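Local coordinates for protein putative hyaluronoglucosaminidase (Clostridium perfringens, PDB 6PWI) that probably hydrolyses hexosaminide linkages in glycans as a family 84 glycoside hydrolase, the chain here being the N-terminal catalytic part of a longer, cell-wall-anchored protein, at residues L368-Q373 and L487-S492; E409-T414 and F437-Y442; M361-V366 and F388-W393. All blocks are in the same frame, centred on the assembly; numbering follows the deposited sequence.

Contact 1: residues L368-Q373 and L487-S492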
# COMPACT_ATOMS: atom_id res chain seq x y z
N LEU A 368 4.14 13.56 9.90
CA LEU A 368 3.77 13.28 8.52
C LEU A 368 4.95 13.59 7.60
O LEU A 368 4.83 14.39 6.68
CB LEU A 368 2.53 14.09 8.12
CG LEU A 368 1.35 14.11 9.10
CD1 LEU A 368 0.23 14.99 8.56
CD2 LEU A 368 0.82 12.71 9.36
N GLY A 369 6.10 12.96 7.86
CA GLY A 369 7.31 13.24 7.11
C GLY A 369 7.23 12.76 5.66
O GLY A 369 6.57 11.76 5.36
N TYR A 370 7.90 13.49 4.77
CA TYR A 370 8.11 13.03 3.41
C TYR A 370 9.31 12.09 3.40
O TYR A 370 10.08 12.07 4.35
CB TYR A 370 8.34 14.23 2.48
CG TYR A 370 7.11 14.99 2.02
CD1 TYR A 370 6.87 15.17 0.67
CD2 TYR A 370 6.21 15.55 2.92
CE1 TYR A 370 5.76 15.89 0.22
CE2 TYR A 370 5.10 16.27 2.49
CZ TYR A 370 4.88 16.43 1.13
OH TYR A 370 3.80 17.13 0.68
N VAL A 371 9.47 11.32 2.31
CA VAL A 371 10.66 10.51 2.14
C VAL A 371 11.77 11.39 1.57
O VAL A 371 11.68 11.80 0.41
CB VAL A 371 10.43 9.30 1.22
CG1 VAL A 371 11.71 8.51 1.04
CG2 VAL A 371 9.31 8.41 1.73
N THR A 372 12.80 11.67 2.37
CA THR A 372 13.90 12.50 1.91
C THR A 372 15.24 11.87 2.28
O THR A 372 15.34 11.19 3.30
CB THR A 372 13.85 13.92 2.50
OG1 THR A 372 14.13 13.85 3.89
CG2 THR A 372 12.53 14.62 2.26
N GLN A 373 16.26 12.14 1.46
CA GLN A 373 17.61 11.68 1.75
C GLN A 373 18.07 12.25 3.09
O GLN A 373 18.70 11.55 3.88
CB GLN A 373 18.53 12.04 0.58
CG GLN A 373 19.98 11.63 0.76
CD GLN A 373 20.31 10.24 0.28
OE1 GLN A 373 19.48 9.53 -0.29
NE2 GLN A 373 21.56 9.84 0.48
N LEU A 487 -0.10 19.09 6.29
CA LEU A 487 0.15 18.33 5.08
C LEU A 487 -0.82 18.81 4.01
O LEU A 487 -2.01 18.98 4.27
CB LEU A 487 -0.04 16.84 5.38
CG LEU A 487 0.24 15.90 4.21
CD1 LEU A 487 1.72 15.90 3.84
CD2 LEU A 487 -0.25 14.50 4.51
N SER A 488 -0.29 19.04 2.80
CA SER A 488 -1.05 19.56 1.69
C SER A 488 -0.64 18.81 0.44
O SER A 488 0.54 18.81 0.10
CB SER A 488 -0.79 21.05 1.53
OG SER A 488 -1.42 21.57 0.36
N LEU A 489 -1.61 18.16 -0.22
CA LEU A 489 -1.33 17.35 -1.39
C LEU A 489 -2.22 17.80 -2.54
O LEU A 489 -3.32 18.30 -2.31
CB LEU A 489 -1.57 15.87 -1.07
CG LEU A 489 -0.69 15.29 0.05
CD1 LEU A 489 -1.16 13.89 0.43
CD2 LEU A 489 0.77 15.29 -0.35
N GLU A 490 -1.75 17.60 -3.77
CA GLU A 490 -2.53 18.08 -4.90
C GLU A 490 -3.77 17.22 -5.10
O GLU A 490 -3.82 16.07 -4.70
CB GLU A 490 -1.67 18.35 -6.14
CG GLU A 490 -1.00 17.13 -6.72
CD GLU A 490 -0.12 17.43 -7.92
OE1 GLU A 490 0.74 18.34 -7.83
OE2 GLU A 490 -0.30 16.74 -8.95
N GLU A 491 -4.79 17.86 -5.68
CA GLU A 491 -6.13 17.33 -5.89
C GLU A 491 -6.73 18.14 -7.04
O GLU A 491 -6.54 19.35 -7.10
CB GLU A 491 -6.93 17.49 -4.60
CG GLU A 491 -8.34 16.92 -4.63
CD GLU A 491 -9.11 17.20 -3.35
OE1 GLU A 491 -9.06 16.35 -2.43
OE2 GLU A 491 -9.76 18.27 -3.27
N SER A 492 -7.41 17.46 -7.97
CA SER A 492 -8.05 18.12 -9.10
C SER A 492 -7.02 18.78 -10.01
O SER A 492 -7.32 19.82 -10.60
CB SER A 492 -9.09 19.14 -8.63
OG SER A 492 -10.07 18.55 -7.80
O HOH W 1 2.52 19.21 2.29
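L368 and L487 bring the two backbones together, with their CA atoms 7.1 Å apart; from there the segments diverge. Neither is a helix or strand over most of its length, and no direct hydrogen bond joins them. Segment 368-373 runs into helix 373-383, with T372 at its N-cap, while 487-492 is an extended linker leading toward helix 496-507.

Two leucines make the buried end of the contact. L368 reaches across with one branch: its CD1 lies 3.7 Å from CB of L487, and the two side chains cross obliquely. In L487, CG stands anti to the backbone N (chi1 -178°), and the two methyls part, CD2 going to L368 and CD1 to Y370. That second methyl is 3.7 Å from CE2 of Y370, on the distal half of the ring. The ring points across to the linker, and its hydroxyl reaches the next leucine along: OH comes 3.7 Å from CD2 of L489, the two side chains running past each other in opposite directions.

The polar tie is indirect. Water 1 sits 2.9 Å from the phenol OH of Y370 and also accepts from the backbone N of S488 at 2.9 Å, bridging the hydroxyl and the linker backbone at the exposed, Y370 side of the contact. The hydroxyl of S488 is hydrogen-bonded to R611, and the backbone N of L489 donates to D479, so these neighbours help fix the course of the linker.

The join is thus apolar within and water-mediated at its margin. It sets the loop that follows strand 359-362 of the (beta/alpha)8 barrel, the fold of family 84 catalytic domains, against the linker leading from that barrel into the C-terminal helical region.

Contact 2: residues E409-T414 and F437-Y442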
# COMPACT_ATOMS: atom_id res chain seq x y z
N GLU A 409 2.97 11.38 -3.96
CA GLU A 409 3.71 12.63 -3.98
C GLU A 409 4.86 12.62 -2.97
O GLU A 409 5.84 13.33 -3.17
CB GLU A 409 2.78 13.78 -3.58
CG GLU A 409 2.08 14.43 -4.75
CD GLU A 409 1.35 15.71 -4.38
OE1 GLU A 409 0.09 15.67 -4.31
OE2 GLU A 409 2.03 16.74 -4.13
N MET A 410 4.74 11.83 -1.90
CA MET A 410 5.70 11.87 -0.80
C MET A 410 6.85 10.89 -1.03
O MET A 410 7.69 10.72 -0.14
CB MET A 410 5.02 11.56 0.54
CG MET A 410 3.99 12.60 0.91
SD MET A 410 2.84 12.07 2.19
CE MET A 410 3.75 12.54 3.66
N LEU A 411 6.90 10.26 -2.21
CA LEU A 411 7.85 9.19 -2.48
C LEU A 411 8.90 9.68 -3.47
O LEU A 411 8.64 9.74 -4.67
CB LEU A 411 7.09 7.98 -3.03
CG LEU A 411 5.93 7.48 -2.17
CD1 LEU A 411 5.25 6.28 -2.82
CD2 LEU A 411 6.38 7.13 -0.76
N ASP A 412 10.11 9.98 -2.97
CA ASP A 412 11.19 10.48 -3.81
C ASP A 412 11.99 9.33 -4.44
O ASP A 412 12.67 8.58 -3.74
CB ASP A 412 12.05 11.49 -3.05
CG ASP A 412 13.15 12.12 -3.88
OD1 ASP A 412 13.38 11.68 -5.04
OD2 ASP A 412 13.80 13.03 -3.34
N PRO A 413 11.94 9.18 -5.78
CA PRO A 413 12.63 8.08 -6.46
C PRO A 413 14.16 8.10 -6.42
O PRO A 413 14.79 7.14 -6.86
CB PRO A 413 12.14 8.14 -7.91
CG PRO A 413 11.57 9.53 -8.08
CD PRO A 413 11.18 10.02 -6.71
N THR A 414 14.75 9.16 -5.87
CA THR A 414 16.20 9.30 -5.88
C THR A 414 16.82 8.98 -4.52
O THR A 414 18.04 9.08 -4.36
CB THR A 414 16.64 10.73 -6.26
OG1 THR A 414 16.17 11.61 -5.23
CG2 THR A 414 16.15 11.16 -7.63
N PHE A 437 -0.72 0.11 -3.66
CA PHE A 437 -0.12 -0.03 -4.97
C PHE A 437 1.12 0.86 -5.08
O PHE A 437 2.15 0.41 -5.56
CB PHE A 437 -1.13 0.31 -6.07
CG PHE A 437 -0.72 -0.14 -7.45
CD1 PHE A 437 -1.13 -1.37 -7.94
CD2 PHE A 437 0.06 0.67 -8.26
CE1 PHE A 437 -0.78 -1.77 -9.23
CE2 PHE A 437 0.42 0.26 -9.54
CZ PHE A 437 -0.00 -0.95 -10.02
N ALA A 438 1.01 2.11 -4.61
CA ALA A 438 2.09 3.08 -4.73
C ALA A 438 3.32 2.60 -3.96
O ALA A 438 4.40 2.50 -4.52
CB ALA A 438 1.64 4.44 -4.28
N ILE A 439 3.12 2.28 -2.67
CA ILE A 439 4.19 1.84 -1.79
C ILE A 439 4.83 0.55 -2.29
O ILE A 439 6.03 0.37 -2.19
CB ILE A 439 3.68 1.72 -0.33
CG1 ILE A 439 3.17 3.07 0.20
CG2 ILE A 439 4.73 1.12 0.59
CD1 ILE A 439 4.06 4.24 -0.11
N ALA A 440 4.01 -0.35 -2.85
CA ALA A 440 4.49 -1.61 -3.39
C ALA A 440 5.46 -1.35 -4.54
O ALA A 440 6.56 -1.89 -4.55
CB ALA A 440 3.34 -2.47 -3.82
N ASP A 441 5.03 -0.51 -5.49
CA ASP A 441 5.80 -0.19 -6.67
C ASP A 441 7.08 0.53 -6.26
O ASP A 441 8.18 0.13 -6.63
CB ASP A 441 4.94 0.64 -7.63
CG ASP A 441 5.55 0.89 -9.00
OD1 ASP A 441 6.55 0.21 -9.37
OD2 ASP A 441 5.02 1.77 -9.71
N TYR A 442 6.93 1.60 -5.47
CA TYR A 442 8.05 2.41 -5.03
C TYR A 442 9.01 1.58 -4.17
O TYR A 442 10.22 1.69 -4.30
CB TYR A 442 7.57 3.64 -4.27
CG TYR A 442 8.65 4.48 -3.65
CD1 TYR A 442 9.56 5.18 -4.43
CD2 TYR A 442 8.76 4.60 -2.27
CE1 TYR A 442 10.56 5.97 -3.86
CE2 TYR A 442 9.74 5.40 -1.69
CZ TYR A 442 10.64 6.08 -2.49
OH TYR A 442 11.60 6.85 -1.91
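Y442 engages two consecutive residues in two ways: the face of its ring takes CB of L411, while its hydroxyl donates to the carbonyl O of D412. The setting is the (beta/alpha)8 barrel, where helix 433-444, following the last strand, meets the connection between strands 387-391 and 418-423.

The OH of Y442 is 2.7 Å from O of D412, but it comes from above the carbonyl plane, 50° out of it, rather than lying in that plane. The same ring is met on its face by L411 and at its edge by P413. CB of L411 stands 3.7 Å from the ring centroid and only 6° off its normal, a CH-pi contact over the middle of the face. P413 brings its CA near the ring plane, 3.9 Å from CE1. Because CG of Y442 is anti to its backbone N (chi1 174°), the ring projects from the helix toward the loop.

Beyond CB, the leucine forks. Its CD2 packs 3.8 Å from CD2 of Y442, and its CD1 reaches CD1 of I439, one turn back on the helix, at 3.6 Å; these two side chains cross at about a right angle. A438 closes the apolar patch more distantly. L391 and I421, from the last two barrel strands, also touch L411 and I439, so the leucine plugs the layer between barrel and helix, while F449 meets the Y442 ring edge-to-face.

The D412 side chain starts away from the helix and shapes its own loop in an Asx turn: OD1 accepts from the backbone N of T414 at 3.0 Å and from its OG1 at 2.8 Å, both donors arriving from the same face of the carboxylate.

Contact 3: residues M361-V366 and F388-W393. With EDO (1,2-ethanediol), chain H.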
# COMPACT_ATOMS: atom_id res chain seq x y z
N MET A 361 12.28 1.88 13.17
CA MET A 361 11.41 2.63 12.28
C MET A 361 11.53 4.13 12.56
O MET A 361 12.11 4.54 13.56
CB MET A 361 9.95 2.21 12.44
CG MET A 361 9.73 0.74 12.17
SD MET A 361 8.02 0.39 11.72
CE MET A 361 8.05 0.83 9.98
N TRP A 362 10.96 4.92 11.65
CA TRP A 362 11.16 6.36 11.56
C TRP A 362 10.07 6.91 10.66
O TRP A 362 9.76 6.30 9.63
CB TRP A 362 12.54 6.60 10.93
CG TRP A 362 13.06 8.01 10.95
CD1 TRP A 362 13.30 8.82 9.87
CD2 TRP A 362 13.49 8.75 12.11
NE1 TRP A 362 13.83 10.01 10.28
CE2 TRP A 362 13.96 10.00 11.65
CE3 TRP A 362 13.52 8.47 13.48
CZ2 TRP A 362 14.45 10.97 12.51
CZ3 TRP A 362 14.00 9.43 14.34
CH2 TRP A 362 14.46 10.66 13.85
N THR A 363 9.49 8.06 11.03
CA THR A 363 8.43 8.61 10.21
C THR A 363 8.94 9.80 9.40
O THR A 363 8.20 10.31 8.55
CB THR A 363 7.16 8.95 11.00
OG1 THR A 363 7.40 10.15 11.74
CG2 THR A 363 6.71 7.83 11.91
N GLY A 364 10.19 10.22 9.66
CA GLY A 364 10.81 11.32 8.94
C GLY A 364 11.16 12.50 9.85
O GLY A 364 11.43 12.34 11.04
N ASP A 365 11.15 13.71 9.26
CA ASP A 365 11.49 14.93 9.98
C ASP A 365 10.41 15.28 11.00
O ASP A 365 10.70 15.84 12.05
CB ASP A 365 11.75 16.07 8.99
CG ASP A 365 13.16 16.08 8.41
OD1 ASP A 365 13.94 15.14 8.71
OD2 ASP A 365 13.49 17.05 7.69
N VAL A 366 9.16 14.95 10.65
CA VAL A 366 7.97 15.24 11.44
C VAL A 366 7.08 14.00 11.40
O VAL A 366 7.45 13.02 10.76
CB VAL A 366 7.21 16.47 10.89
CG1 VAL A 366 8.01 17.76 11.03
CG2 VAL A 366 6.76 16.26 9.44
N PHE A 388 13.97 2.16 8.81
CA PHE A 388 12.81 1.55 8.19
C PHE A 388 11.68 2.57 8.27
O PHE A 388 11.26 2.96 9.36
CB PHE A 388 12.53 0.20 8.88
CG PHE A 388 11.29 -0.55 8.46
CD1 PHE A 388 10.69 -0.35 7.22
CD2 PHE A 388 10.73 -1.51 9.30
CE1 PHE A 388 9.56 -1.05 6.84
CE2 PHE A 388 9.61 -2.23 8.91
CZ PHE A 388 9.02 -1.99 7.69
N MET A 389 11.22 3.04 7.10
CA MET A 389 10.33 4.18 7.01
C MET A 389 8.90 3.76 7.31
O MET A 389 8.39 2.81 6.71
CB MET A 389 10.41 4.79 5.60
CG MET A 389 9.29 5.77 5.29
SD MET A 389 9.69 7.39 5.96
CE MET A 389 8.37 8.39 5.27
N TRP A 390 8.28 4.46 8.27
CA TRP A 390 6.85 4.41 8.52
C TRP A 390 6.22 5.64 7.87
O TRP A 390 6.46 6.76 8.32
CB TRP A 390 6.60 4.36 10.04
CG TRP A 390 5.19 4.51 10.54
CD1 TRP A 390 4.20 5.30 10.03
CD2 TRP A 390 4.63 3.88 11.71
NE1 TRP A 390 3.05 5.18 10.78
CE2 TRP A 390 3.29 4.31 11.82
CE3 TRP A 390 5.12 2.97 12.66
CZ2 TRP A 390 2.44 3.88 12.84
CZ3 TRP A 390 4.29 2.56 13.68
CH2 TRP A 390 2.96 3.01 13.77
N LEU A 391 5.45 5.43 6.79
CA LEU A 391 4.88 6.54 6.05
C LEU A 391 3.45 6.82 6.52
O LEU A 391 2.56 6.00 6.34
CB LEU A 391 4.91 6.23 4.55
CG LEU A 391 4.36 7.34 3.66
CD1 LEU A 391 5.22 8.59 3.76
CD2 LEU A 391 4.27 6.89 2.21
N ASN A 392 3.26 8.00 7.10
CA ASN A 392 1.96 8.43 7.58
C ASN A 392 1.15 9.03 6.44
O ASN A 392 0.79 10.21 6.47
CB ASN A 392 2.10 9.38 8.78
CG ASN A 392 2.15 8.64 10.09
OD1 ASN A 392 1.43 7.66 10.27
ND2 ASN A 392 3.00 9.08 11.01
N TRP A 393 0.89 8.21 5.42
CA TRP A 393 -0.03 8.49 4.33
C TRP A 393 -0.46 7.15 3.76
O TRP A 393 0.39 6.28 3.56
CB TRP A 393 0.65 9.34 3.25
CG TRP A 393 -0.17 9.49 2.00
CD1 TRP A 393 -1.18 10.39 1.77
CD2 TRP A 393 -0.06 8.72 0.79
NE1 TRP A 393 -1.70 10.22 0.52
CE2 TRP A 393 -1.03 9.21 -0.11
CE3 TRP A 393 0.77 7.67 0.38
CZ2 TRP A 393 -1.20 8.69 -1.40
CZ3 TRP A 393 0.61 7.15 -0.89
CH2 TRP A 393 -0.36 7.65 -1.77
C1 EDO H . 4.61 6.19 15.54
O1 EDO H . 3.63 5.60 16.38
C2 EDO H . 4.17 6.45 14.14
O2 EDO H . 3.08 7.37 13.95
O HOH W 2 5.45 9.87 7.23
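M361 lays its terminal methyl over the F388 ring, CE being 3.5 Å from the centroid and 10° off the normal. The bend at chi3 (82°) helps fold CE onto this face, and the sulfur comes near a second aromatic, SD lying 4.0 Å from CE3 of W390, obliquely to the ring, in a Met-aromatic contact. T363 approaches W390 from above: its CG2 is 4.2 Å from the centroid of the five-membered ring. A 1,2-ethanediol, probably from the crystallisation liquor, lies over the same indole, its C2 3.3 Å from CE2 of W390.

Holding these groups is a parallel beta pairing of M361 with F388 and W362 with M389, in which the backbone N of W390 donates to O of W362 at 2.7 Å and 170°. Past the strand ends, N392 takes over. Its OD1, hydrogen-bonded to N424, also accepts a bent bond from NE1 of W390 at 3.0 Å, the donor lying above the carbonyl plane. Its ND2 donates to I367 O and weakly to the diol. Water 2 accepts from N392 N at 2.9 Å and lies within hydrogen-bonding distance of T363 O.

M361 and F388 face the barrel interior, where V422 and I328 touch both, whereas W362 and M389 face helix 373-383 of the same beta-alpha-beta unit.

Apolar contacts inside the barrel therefore give way to an indole face and amide groups at the strand ends. With the side chain of W390 about 10 Å from that of D299, the predicted proton donor, that change is consistent with the wall of a sugar-binding pocket, a place where aromatic faces and amides commonly meet carbohydrate.

How the contacts relate
All three contacts serve one barrel at different depths. Contact 3 is its core, the sole backbone-paired contact, joining neighbouring strands; contact 2 lies one layer out, where a helix is fastened to a loop; contact 1, buried at its leucines but exposed at Y370, reaches the linker beyond the barrel and relies on a water. Segment 368-373 of contact 1 lies in the same beta-alpha-beta unit as both segments of contact 3, just after 361-366. L391, on the 388-393 strand, packs against both L411 and I439 of contact 2 and against G369 of contact 1. The loops of contacts 1 and 2 are tied by polar links as well, V371 N to M410 O and E490 N to E409 OE1.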